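Local coordinates for protein transcriptional regulator, MarR family (Silicibacter pomeroyi DSS-3, PDB 3BJ6) that probably binds DNA as a dimeric transcriptional regulator of the MarR family, through a winged helix-turn-helix domain, at residues L46-Q59 / S95-I108. Numbering follows the deposited sequence.
Sequences LEGLSLTPGATAPQ and SHRYWLTPRGEAII
Leu100 CD2 meets Leu46 CD2 at 3.5 Å, the two side chains crossing at about a right angle, while its other methyl, CD1, rests on Ser50 CA of helix 46-51. Leu46 is hemmed in further by helix 102-108, its CB against Ile108 CB and its CD1 against Ile107 CG2. One turn on, Leu49 lays both methyls against Tyr98 CB, and Leu60 and Ile84 continue this apolar layer.

Beyond the leucines, Gly54 CA sits over the six-membered ring of Trp99, 3.4 Å from its centroid, a CH-pi contact, and Pro53 CB touches CD1 of the same indole. With CG anti to the carbonyl carbon (chi1 -82°), the ring folds back beneath the 52-55 type II turn; a leucine in its place would probably uncover Gly54 and deprive Arg87 of its cation-pi partner.

Gly54 and Ala55 both face Tyr98 in a G1 beta bulge: Gly54 N donates a bent bond to Tyr98 O (2.7 Å), and Tyr98 N donates to Ala55 O (3.0 Å). A water joins Leu49 O to Leu100 N. At the polar edge, in the modelled conformer, Arg97 NH1 gives Gly54 O a nearly straight bond (2.9 Å, 173°) in the guanidinium plane and Gln59 OE1 a weak one, with Thr56 CG2 over one face; NE bonds weakly to Asn89 OD1. Thr56 and Gln59 close a capping box: Thr56 N reaches a lone pair of Gln59 OE1 at 3.0 Å, and Gln59 N returns to Thr56 OG1.

The wing strand thus meets the helical core through leucines at one end; at the other, Arg97 binds neutral oxygens, so this contact probably does little to neutralise its charge.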
# COMPACT_ATOMS: atom_id res chain seq x y z
N LEU A 46 -10.39 14.49 9.81
CA LEU A 46 -11.52 14.36 10.76
C LEU A 46 -11.30 13.19 11.71
O LEU A 46 -11.58 13.27 12.91
CB LEU A 46 -12.87 14.23 10.01
CG LEU A 46 -13.21 15.38 9.04
CD1 LEU A 46 -14.53 15.06 8.28
CD2 LEU A 46 -13.33 16.72 9.79
N GLU A 47 -10.82 12.08 11.17
CA GLU A 47 -10.57 10.91 12.01
C GLU A 47 -9.48 11.22 13.02
O GLU A 47 -9.64 10.91 14.18
CB GLU A 47 -10.21 9.67 11.18
CG GLU A 47 -9.81 8.46 12.04
CD GLU A 47 -9.43 7.21 11.20
OE1 GLU A 47 -8.81 7.34 10.11
OE2 GLU A 47 -9.69 6.09 11.70
N GLY A 48 -8.39 11.84 12.57
CA GLY A 48 -7.33 12.26 13.49
C GLY A 48 -7.81 13.14 14.63
O GLY A 48 -7.46 12.91 15.78
N LEU A 49 -8.66 14.13 14.34
CA LEU A 49 -9.19 15.02 15.38
C LEU A 49 -10.24 14.35 16.26
O LEU A 49 -10.43 14.74 17.41
CB LEU A 49 -9.74 16.32 14.77
CG LEU A 49 -8.61 17.17 14.18
CD1 LEU A 49 -9.14 18.34 13.30
CD2 LEU A 49 -7.69 17.74 15.29
N SER A 50 -10.92 13.33 15.73
CA SER A 50 -11.83 12.51 16.52
C SER A 50 -11.02 11.79 17.60
O SER A 50 -11.43 11.71 18.76
CB SER A 50 -12.50 11.47 15.63
OG SER A 50 -13.50 10.83 16.39
N LEU A 51 -9.86 11.28 17.20
CA LEU A 51 -9.00 10.52 18.09
C LEU A 51 -8.29 11.41 19.09
O LEU A 51 -8.15 11.05 20.27
CB LEU A 51 -7.99 9.68 17.30
CG LEU A 51 -8.68 8.56 16.50
CD1 LEU A 51 -7.70 7.98 15.48
CD2 LEU A 51 -9.22 7.44 17.46
N THR A 52 -7.81 12.57 18.62
CA THR A 52 -7.10 13.50 19.52
C THR A 52 -7.67 14.93 19.39
O THR A 52 -7.09 15.75 18.67
CB THR A 52 -5.58 13.51 19.21
OG1 THR A 52 -5.37 13.95 17.86
CG2 THR A 52 -4.95 12.12 19.32
N PRO A 53 -8.82 15.21 20.05
CA PRO A 53 -9.39 16.57 20.02
C PRO A 53 -8.35 17.57 20.54
O PRO A 53 -7.60 17.25 21.47
CB PRO A 53 -10.59 16.47 21.00
CG PRO A 53 -10.98 15.00 20.96
CD PRO A 53 -9.66 14.28 20.85
N GLY A 54 -8.25 18.73 19.92
CA GLY A 54 -7.27 19.74 20.35
C GLY A 54 -5.86 19.58 19.80
O GLY A 54 -4.96 20.30 20.23
N ALA A 55 -5.63 18.64 18.87
CA ALA A 55 -4.28 18.44 18.31
C ALA A 55 -3.84 19.67 17.53
O ALA A 55 -4.68 20.38 16.96
CB ALA A 55 -4.26 17.21 17.37
N THR A 56 -2.53 19.87 17.46
CA THR A 56 -1.93 20.87 16.58
C THR A 56 -1.75 20.24 15.20
O THR A 56 -1.84 19.00 15.04
CB THR A 56 -0.57 21.34 17.12
OG1 THR A 56 0.35 20.24 17.09
CG2 THR A 56 -0.71 21.86 18.57
N ALA A 57 -1.51 21.07 14.20
CA ALA A 57 -1.24 20.58 12.86
C ALA A 57 0.02 19.70 12.84
O ALA A 57 0.01 18.64 12.20
CB ALA A 57 -1.12 21.73 11.85
N PRO A 58 1.13 20.15 13.47
CA PRO A 58 2.27 19.22 13.51
C PRO A 58 1.98 17.89 14.20
O PRO A 58 2.47 16.88 13.73
CB PRO A 58 3.37 20.02 14.24
CG PRO A 58 2.99 21.50 13.98
CD PRO A 58 1.48 21.47 14.07
N GLN A 59 1.21 17.89 15.29
CA GLN A 59 0.77 16.63 15.93
C GLN A 59 -0.06 15.72 15.04
O GLN A 59 0.19 14.50 14.98
CB GLN A 59 0.03 16.89 17.24
CG GLN A 59 0.94 17.34 18.40
CD GLN A 59 0.14 17.75 19.63
OE1 GLN A 59 -0.95 18.35 19.52
NE2 GLN A 59 0.66 17.41 20.82
N SER A 95 0.98 27.64 18.46
CA SER A 95 0.58 26.21 18.36
C SER A 95 -0.93 26.09 18.29
O SER A 95 -1.59 25.80 19.31
CB SER A 95 1.12 25.41 19.57
OG SER A 95 2.52 25.19 19.44
N HIS A 96 -1.47 26.34 17.09
CA HIS A 96 -2.93 26.37 16.90
C HIS A 96 -3.48 24.99 17.18
O HIS A 96 -2.91 23.99 16.74
CB HIS A 96 -3.32 26.83 15.47
CG HIS A 96 -2.43 27.91 14.92
ND1 HIS A 96 -2.17 29.08 15.60
CD2 HIS A 96 -1.76 28.00 13.75
CE1 HIS A 96 -1.36 29.84 14.88
NE2 HIS A 96 -1.08 29.20 13.76
N ARG A 97 -4.58 24.94 17.92
CA ARG A 97 -5.19 23.68 18.29
C ARG A 97 -6.59 23.57 17.72
O ARG A 97 -7.37 24.52 17.75
CB ARG A 97 -5.20 23.53 19.81
CG ARG A 97 -3.79 23.33 20.41
CD ARG A 97 -3.86 22.72 21.81
NE ARG A 97 -2.52 22.49 22.32
CZ ARG A 97 -1.82 21.36 22.17
NH1 ARG A 97 -2.34 20.29 21.52
NH2 ARG A 97 -0.60 21.31 22.67
N TYR A 98 -6.91 22.38 17.21
CA TYR A 98 -8.14 22.17 16.45
C TYR A 98 -9.09 21.15 17.05
O TYR A 98 -8.63 20.15 17.61
CB TYR A 98 -7.83 21.70 15.01
CG TYR A 98 -6.98 22.69 14.27
CD1 TYR A 98 -7.57 23.74 13.56
CD2 TYR A 98 -5.57 22.61 14.32
CE1 TYR A 98 -6.80 24.66 12.88
CE2 TYR A 98 -4.79 23.54 13.64
CZ TYR A 98 -5.41 24.55 12.94
OH TYR A 98 -4.64 25.45 12.26
N TRP A 99 -10.38 21.39 16.86
CA TRP A 99 -11.44 20.50 17.33
C TRP A 99 -12.47 20.29 16.26
O TRP A 99 -12.81 21.23 15.56
CB TRP A 99 -12.16 21.12 18.53
CG TRP A 99 -11.46 20.92 19.87
CD1 TRP A 99 -11.76 20.00 20.82
CD2 TRP A 99 -10.40 21.70 20.39
NE1 TRP A 99 -10.93 20.14 21.92
CE2 TRP A 99 -10.08 21.19 21.68
CE3 TRP A 99 -9.66 22.78 19.90
CZ2 TRP A 99 -9.07 21.73 22.47
CZ3 TRP A 99 -8.66 23.31 20.69
CH2 TRP A 99 -8.36 22.78 21.96
N LEU A 100 -13.05 19.09 16.19
CA LEU A 100 -14.24 18.89 15.35
C LEU A 100 -15.38 19.82 15.80
O LEU A 100 -15.53 20.07 17.01
CB LEU A 100 -14.72 17.43 15.44
CG LEU A 100 -13.79 16.37 14.84
CD1 LEU A 100 -14.19 14.98 15.29
CD2 LEU A 100 -13.80 16.47 13.29
N THR A 101 -16.16 20.32 14.84
CA THR A 101 -17.44 20.95 15.17
C THR A 101 -18.50 19.84 15.26
O THR A 101 -18.21 18.69 14.89
CB THR A 101 -17.87 21.94 14.08
OG1 THR A 101 -18.02 21.24 12.84
CG2 THR A 101 -16.85 23.07 13.93
N PRO A 102 -19.70 20.14 15.79
CA PRO A 102 -20.75 19.11 15.78
C PRO A 102 -21.03 18.52 14.38
O PRO A 102 -21.23 17.32 14.26
CB PRO A 102 -21.99 19.85 16.35
CG PRO A 102 -21.38 20.90 17.28
CD PRO A 102 -20.14 21.37 16.50
N ARG A 103 -21.00 19.35 13.34
CA ARG A 103 -21.12 18.84 11.94
C ARG A 103 -19.98 17.90 11.54
O ARG A 103 -20.21 16.83 10.96
CB ARG A 103 -21.22 20.02 10.94
CG ARG A 103 -21.49 19.59 9.47
CD ARG A 103 -22.75 18.68 9.31
NE ARG A 103 -22.87 18.18 7.93
CZ ARG A 103 -23.40 17.00 7.58
NH1 ARG A 103 -23.88 16.16 8.51
NH2 ARG A 103 -23.43 16.65 6.29
N GLY A 104 -18.75 18.31 11.83
CA GLY A 104 -17.58 17.44 11.57
C GLY A 104 -17.70 16.13 12.30
O GLY A 104 -17.40 15.07 11.74
N GLU A 105 -18.14 16.21 13.55
CA GLU A 105 -18.41 15.05 14.39
C GLU A 105 -19.47 14.10 13.79
O GLU A 105 -19.27 12.89 13.78
CB GLU A 105 -18.83 15.54 15.78
CG GLU A 105 -18.92 14.46 16.85
CD GLU A 105 -18.69 15.00 18.28
OE1 GLU A 105 -18.36 14.19 19.16
OE2 GLU A 105 -18.82 16.22 18.51
N ALA A 106 -20.56 14.67 13.28
CA ALA A 106 -21.64 13.88 12.64
C ALA A 106 -21.11 13.16 11.38
O ALA A 106 -21.38 11.99 11.17
CB ALA A 106 -22.84 14.75 12.31
N ILE A 107 -20.36 13.90 10.55
CA ILE A 107 -19.81 13.35 9.32
C ILE A 107 -18.85 12.17 9.59
O ILE A 107 -19.01 11.09 9.03
CB ILE A 107 -19.15 14.45 8.49
CG1 ILE A 107 -20.26 15.27 7.82
CG2 ILE A 107 -18.21 13.83 7.44
CD1 ILE A 107 -19.76 16.56 7.17
N ILE A 108 -17.88 12.36 10.49
CA ILE A 108 -16.89 11.26 10.69
C ILE A 108 -17.54 10.04 11.35
O ILE A 108 -17.21 8.89 11.02
CB ILE A 108 -15.53 11.73 11.36
CG1 ILE A 108 -14.48 10.61 11.27
CG2 ILE A 108 -15.76 12.19 12.80
CD1 ILE A 108 -14.06 10.26 9.83
O HOH W 1 -12.06 17.09 17.95
O HOH W 2 -1.09 23.90 14.68